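Local coordinates for protein aclacinomycin-N/aclacinomycin-A oxidase (Streptomyces galilaeus, PDB 2IPI) that oxidises the terminal sugar of aclacinomycin antibiotics in two successive oxygen-dependent steps, using a bicovalently bound FAD, at residues A244-L249 with Q308-L313. Numbering follows the deposited sequence.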
ATOM      1  N   ALA A 244     -19.390   7.382   2.566  1.00 12.06           N
ATOM      2  CA  ALA A 244     -19.381   5.971   2.216  1.00 13.45           C
ATOM      3  C   ALA A 244     -20.451   5.669   1.169  1.00 14.79           C
ATOM      4  O   ALA A 244     -21.468   6.356   1.117  1.00  9.76           O
ATOM      5  CB  ALA A 244     -19.570   5.082   3.441  1.00 13.80           C
ATOM      6  N   PRO A 245     -20.207   4.666   0.327  1.00 16.23           N
ATOM      7  CA  PRO A 245     -21.208   4.209  -0.641  1.00 14.93           C
ATOM      8  C   PRO A 245     -22.468   3.721   0.056  1.00 13.00           C
ATOM      9  O   PRO A 245     -22.417   3.309   1.209  1.00 13.61           O
ATOM     10  CB  PRO A 245     -20.538   3.014  -1.334  1.00 15.13           C
ATOM     11  CG  PRO A 245     -19.089   3.372  -1.223  1.00 18.41           C
ATOM     12  CD  PRO A 245     -18.957   3.911   0.193  1.00 18.61           C
ATOM     13  N   THR A 246     -23.572   3.766  -0.671  1.00 14.12           N
ATOM     14  CA  THR A 246     -24.858   3.268  -0.173  1.00 15.53           C
ATOM     15  C   THR A 246     -24.758   1.806   0.234  1.00 15.22           C
ATOM     16  O   THR A 246     -25.254   1.333   1.252  1.00 18.70           O
ATOM     17  CB  THR A 246     -25.950   3.419  -1.251  1.00 17.43           C
ATOM     18  OG1 THR A 246     -26.131   4.787  -1.586  1.00 20.88           O
ATOM     19  CG2 THR A 246     -27.267   2.898  -0.677  1.00 17.22           C
ATOM     20  N   SER A 247     -24.061   1.060  -0.621  1.00 14.91           N
ATOM     21  CA  SER A 247     -23.823  -0.364  -0.464  1.00 14.83           C
ATOM     22  C   SER A 247     -22.731  -0.820  -1.428  1.00 13.35           C
ATOM     23  O   SER A 247     -22.282  -0.022  -2.259  1.00 16.18           O
ATOM     24  CB  SER A 247     -25.111  -1.160  -0.742  1.00 15.07           C
ATOM     25  OG  SER A 247     -25.609  -0.794  -2.024  1.00 17.09           O
ATOM     26  N   THR A 248     -22.326  -2.069  -1.327  1.00 18.02           N
ATOM     27  CA  THR A 248     -21.322  -2.650  -2.208  1.00 18.47           C
ATOM     28  C   THR A 248     -21.921  -3.798  -3.021  1.00 15.03           C
ATOM     29  O   THR A 248     -22.230  -4.855  -2.459  1.00 18.91           O
ATOM     30  CB  THR A 248     -20.110  -3.201  -1.425  1.00 21.20           C
ATOM     31  OG1 THR A 248     -19.455  -2.161  -0.688  1.00 13.14           O
ATOM     32  CG2 THR A 248     -19.064  -3.792  -2.368  1.00 15.53           C
ATOM     33  N   LEU A 249     -22.049  -3.601  -4.324  1.00 14.74           N
ATOM     34  CA  LEU A 249     -22.445  -4.669  -5.246  1.00 16.36           C
ATOM     35  C   LEU A 249     -21.196  -5.393  -5.765  1.00 18.94           C
ATOM     36  O   LEU A 249     -20.297  -4.751  -6.302  1.00 16.87           O
ATOM     37  CB  LEU A 249     -23.257  -4.123  -6.413  1.00 16.64           C
ATOM     38  CG  LEU A 249     -23.431  -5.026  -7.636  1.00 15.57           C
ATOM     39  CD1 LEU A 249     -23.946  -6.407  -7.261  1.00 17.04           C
ATOM     40  CD2 LEU A 249     -24.374  -4.384  -8.650  1.00 16.51           C
ATOM     41  N   GLN A 308     -16.078  -4.583  -7.807  1.00 12.60           N
ATOM     42  CA  GLN A 308     -17.080  -4.027  -6.889  1.00 13.90           C
ATOM     43  C   GLN A 308     -17.444  -2.597  -7.276  1.00 15.10           C
ATOM     44  O   GLN A 308     -16.679  -1.940  -7.973  1.00 16.12           O
ATOM     45  CB  GLN A 308     -16.597  -4.103  -5.446  1.00 13.14           C
ATOM     46  CG  GLN A 308     -15.501  -3.112  -5.089  1.00 14.65           C
ATOM     47  CD  GLN A 308     -14.819  -3.440  -3.775  1.00 15.76           C
ATOM     48  OE1 GLN A 308     -15.372  -3.243  -2.683  1.00 21.04           O
ATOM     49  NE2 GLN A 308     -13.598  -3.948  -3.896  1.00 14.92           N
ATOM     50  N   ILE A 309     -18.607  -2.129  -6.833  1.00 15.44           N
ATOM     51  CA  ILE A 309     -19.070  -0.781  -7.120  1.00 15.01           C
ATOM     52  C   ILE A 309     -20.158  -0.360  -6.125  1.00 18.68           C
ATOM     53  O   ILE A 309     -20.784  -1.206  -5.489  1.00 23.69           O
ATOM     54  CB  ILE A 309     -19.639  -0.646  -8.551  1.00 13.11           C
ATOM     55  CG1 ILE A 309     -19.698   0.777  -9.062  1.00  7.00           C
ATOM     56  CG2 ILE A 309     -21.018  -1.304  -8.626  1.00 13.48           C
ATOM     57  CD1 ILE A 309     -19.689   0.967 -10.559  1.00 11.68           C
ATOM     58  N   ASP A 310     -20.376   0.945  -6.000  1.00 17.83           N
ATOM     59  CA  ASP A 310     -21.421   1.464  -5.111  1.00 16.38           C
ATOM     60  C   ASP A 310     -22.769   1.015  -5.659  1.00 16.64           C
ATOM     61  O   ASP A 310     -23.171   1.432  -6.750  1.00 13.38           O
ATOM     62  CB  ASP A 310     -21.293   2.969  -5.015  1.00 16.41           C
ATOM     63  CG  ASP A 310     -22.469   3.781  -4.555  1.00 19.42           C
ATOM     64  OD1 ASP A 310     -23.253   3.342  -3.690  1.00 22.82           O
ATOM     65  OD2 ASP A 310     -22.602   4.926  -5.066  1.00 22.14           O
ATOM     66  N   GLY A 311     -23.442   0.166  -4.904  1.00 15.60           N
ATOM     67  CA  GLY A 311     -24.750  -0.333  -5.261  1.00 19.81           C
ATOM     68  C   GLY A 311     -25.821   0.735  -5.336  1.00 21.85           C
ATOM     69  O   GLY A 311     -26.958   0.448  -5.733  1.00 27.07           O
ATOM     70  N   GLY A 312     -25.518   1.975  -4.971  1.00 19.34           N
ATOM     71  CA  GLY A 312     -26.503   3.039  -5.088  1.00 14.05           C
ATOM     72  C   GLY A 312     -26.384   3.844  -6.352  1.00 18.95           C
ATOM     73  O   GLY A 312     -27.124   4.837  -6.505  1.00 19.77           O
ATOM     74  N   LEU A 313     -25.474   3.503  -7.284  1.00 19.61           N
ATOM     75  CA  LEU A 313     -25.451   4.384  -8.461  1.00 22.88           C
ATOM     76  C   LEU A 313     -26.315   3.781  -9.572  1.00 23.12           C
ATOM     77  O   LEU A 313     -26.365   2.571  -9.784  1.00 23.54           O
ATOM     78  CB  LEU A 313     -24.065   4.671  -9.009  1.00 28.16           C
ATOM     79  CG  LEU A 313     -22.888   3.730  -8.858  1.00 31.40           C
ATOM     80  CD1 LEU A 313     -23.099   2.324  -9.396  1.00 37.53           C
ATOM     81  CD2 LEU A 313     -21.682   4.355  -9.572  1.00 32.15           C
TER
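Asp310 OD1 meets the backbone N of Thr246 and CB of Pro245. CG of Asp310 stands anti to its own backbone N (chi1 160°), which brings OD1 to residues 244-249. Thr246 N donates a hydrogen bond to Asp310 OD1 at 3.1 Å. Gly312 N donates to Asp310 OD1 at 2.9 Å, which makes an Asx turn at the start of the type I turn Asp310 to Leu313. The two N-H groups come from opposite faces of the carboxylate plane. Together they would restrain its rotation. CB of Pro245 packs alongside, 3.6 Å from Asp310 OD1. Ser247 OG lies 3.4 Å from Gly311 CA. Neither Gly311 nor Gly312 has a side chain, and both lie close to the hydroxyl-bearing residues Ser247 and Thr246.

Before the turn, residues 308-310 pair with Thr248 and Leu249 as part of neighbouring antiparallel strands, 302-310 and 248-256, of the seven-stranded sheet. This sheet belongs to the substrate-binding side of the flavoenzyme. The contact lies near the start of strand 248-256 and at the end of strand 302-310. Gly311 N donates to Ser247 O, reaching it from above the carbonyl plane. Leu249 and Ile309 form the hydrogen-bonded pair; Leu249 N meets Ile309 O at 2.9 Å, nearly in line with C=O. Ile309 N donates back to Leu249 O, in the carbonyl plane.

On the face of Thr248 and Asp310, the CG2 methyl of Thr248 lies 3.7 Å from Gln308 OE1, and the two side chains pass at a slant. Trp344 and Ala347 of helix 344-348 cover Thr248. Leu249 and Ile309 point to the other face, where CB of Leu249 is 4.2 Å from CG2 of Ile309. Leu320 of helix 316-327 touches both. Gln308 is about 9 Å from the catalytic Tyr397, measured between side chains.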